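Local coordinates for protein exoribonuclease II, mitochondrial (Candida glabrata, PDB 6F3H) that probably degrades RNA in the 3' to 5' direction as the magnesium-dependent nuclease component of the mitochondrial degradosome, mtEXO, at residues A[332-337]-A[819-824]. The protein carries 1 engineered substitution. Sequence-based numbering, arbitrary orientation.
Sequences VTRSLC and PLDGIL
Asp821 lays its carboxylate across the first turn of helix 334-343, where the amides of Arg334 and Ser335 have no carbonyl of their own helix to meet. Its CB lies in the loop between strands 808-818 and 823-827. From there CG stands beside the backbone N of its own residue (chi1 -51°) and carries both oxygens to the helix start. OD2 lies toward Arg334 N, in a bond whose very short modelled length is doubtful. OD1 takes two donors: Ser335 N, 2.7 Å away on the syn side and 31° out of the carboxylate plane, and Ser335 OG, also 2.7 Å away and nearly in line with the C-O bond. Two donors on one oxygen should help to hold the carboxylate's orientation, and the amides at the helix start would be expected to stabilise its negative charge. Ser335 OG relays the contact onward by accepting a weak bond from Leu820 N at 3.1 Å, while Pro819 CD lies beside the same hydroxyl. Arg334 runs past Asp821 in the opposite direction without a salt bridge; its NE donates to Ala303 O, and Leu820 O lies over one guanidinium face. The arrangement is thus a helix N-terminus with a threonine N-cap, Thr333, whose first-turn amides are also met by an aspartate from a distant loop, joining helix 334-343 to a C-terminal β-domain consistent with the S1 domain of RNase II-family enzymes.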
loop_
_atom_site.group_PDB
_atom_site.type_symbol
_atom_site.label_atom_id
_atom_site.label_comp_id
_atom_site.label_asym_id
_atom_site.label_seq_id
_atom_site.Cartn_x
_atom_site.Cartn_y
_atom_site.Cartn_z
ATOM N N VAL A 332 -1.410 24.122 15.716
ATOM C CA VAL A 332 -2.484 23.835 14.777
ATOM C C VAL A 332 -2.216 22.468 14.189
ATOM O O VAL A 332 -1.326 22.318 13.345
ATOM C CB VAL A 332 -2.560 24.899 13.682
ATOM C CG1 VAL A 332 -3.479 24.472 12.553
ATOM C CG2 VAL A 332 -2.980 26.230 14.274
ATOM N N THR A 333 -3.015 21.486 14.606
ATOM C CA THR A 333 -2.844 20.082 14.266
ATOM C C THR A 333 -4.184 19.538 13.825
ATOM O O THR A 333 -5.232 20.016 14.248
ATOM C CB THR A 333 -2.331 19.264 15.470
ATOM O OG1 THR A 333 -3.348 19.176 16.482
ATOM C CG2 THR A 333 -1.129 19.902 16.093
ATOM N N ARG A 334 -4.146 18.488 13.018
ATOM C CA ARG A 334 -5.393 17.906 12.551
ATOM C C ARG A 334 -6.271 17.519 13.720
ATOM O O ARG A 334 -7.480 17.746 13.688
ATOM C CB ARG A 334 -5.102 16.679 11.710
ATOM C CG ARG A 334 -3.901 16.828 10.806
ATOM C CD ARG A 334 -4.263 16.663 9.371
ATOM N NE ARG A 334 -4.712 15.314 9.114
ATOM C CZ ARG A 334 -3.914 14.337 8.714
ATOM N NH1 ARG A 334 -2.621 14.594 8.531
ATOM N NH2 ARG A 334 -4.408 13.111 8.511
ATOM N N SER A 335 -5.672 16.925 14.759
ATOM C CA SER A 335 -6.408 16.589 15.976
ATOM C C SER A 335 -7.162 17.782 16.490
ATOM O O SER A 335 -8.280 17.661 17.005
ATOM C CB SER A 335 -5.468 16.091 17.057
ATOM O OG SER A 335 -4.966 14.839 16.684
ATOM N N LEU A 336 -6.546 18.942 16.373
ATOM C CA LEU A 336 -7.155 20.130 16.915
ATOM C C LEU A 336 -8.308 20.570 16.031
ATOM O O LEU A 336 -9.372 20.936 16.531
ATOM C CB LEU A 336 -6.081 21.200 17.044
ATOM C CG LEU A 336 -6.317 22.192 18.162
ATOM C CD1 LEU A 336 -5.968 21.492 19.433
ATOM C CD2 LEU A 336 -5.436 23.385 17.931
ATOM N N CYS A 337 -8.155 20.439 14.714
ATOM C CA CYS A 337 -9.289 20.666 13.831
ATOM C C CYS A 337 -10.374 19.643 14.069
ATOM O O CYS A 337 -11.563 19.955 13.965
ATOM C CB CYS A 337 -8.856 20.611 12.381
ATOM S SG CYS A 337 -7.807 21.950 11.918
ATOM N N PRO A 819 -3.863 12.150 17.804
ATOM C CA PRO A 819 -4.219 10.949 17.034
ATOM C C PRO A 819 -4.413 11.194 15.549
ATOM O O PRO A 819 -3.830 10.474 14.731
ATOM C CB PRO A 819 -5.511 10.491 17.718
ATOM C CG PRO A 819 -5.495 11.170 19.057
ATOM C CD PRO A 819 -4.867 12.480 18.824
ATOM N N LEU A 820 -5.236 12.173 15.166
ATOM C CA LEU A 820 -5.459 12.422 13.746
ATOM C C LEU A 820 -4.173 12.779 13.025
ATOM O O LEU A 820 -4.113 12.688 11.793
ATOM C CB LEU A 820 -6.460 13.546 13.563
ATOM C CG LEU A 820 -7.843 12.980 13.359
ATOM C CD1 LEU A 820 -8.830 14.100 13.283
ATOM C CD2 LEU A 820 -7.851 12.152 12.102
ATOM N N ASP A 821 -3.144 13.171 13.777
ATOM C CA ASP A 821 -1.877 13.566 13.204
ATOM C C ASP A 821 -0.831 12.469 13.279
ATOM O O ASP A 821 0.148 12.513 12.522
ATOM C CB ASP A 821 -1.342 14.796 13.940
ATOM C CG ASP A 821 -2.360 15.915 14.055
ATOM O OD1 ASP A 821 -3.185 15.891 14.989
ATOM O OD2 ASP A 821 -2.259 16.880 13.274
ATOM N N GLY A 822 -1.024 11.479 14.153
ATOM C CA GLY A 822 -0.044 10.428 14.314
ATOM C C GLY A 822 1.110 10.841 15.191
ATOM O O GLY A 822 2.218 10.312 15.044
ATOM N N ILE A 823 0.896 11.781 16.097
ATOM C CA ILE A 823 1.978 12.366 16.864
ATOM C C ILE A 823 1.920 11.782 18.252
ATOM O O ILE A 823 0.845 11.679 18.855
ATOM C CB ILE A 823 1.896 13.892 16.912
ATOM C CG1 ILE A 823 2.363 14.472 15.587
ATOM C CG2 ILE A 823 2.747 14.427 18.047
ATOM C CD1 ILE A 823 1.708 15.794 15.285
ATOM N N LEU A 824 3.075 11.385 18.744
ATOM C CA LEU A 824 3.183 10.844 20.081
ATOM C C LEU A 824 4.545 11.244 20.605
ATOM O O LEU A 824 5.554 10.970 19.948
ATOM C CB LEU A 824 3.015 9.348 20.013
ATOM C CG LEU A 824 3.105 8.554 21.289
ATOM C CD1 LEU A 824 1.794 8.713 21.992
ATOM C CD2 LEU A 824 3.338 7.099 20.898
#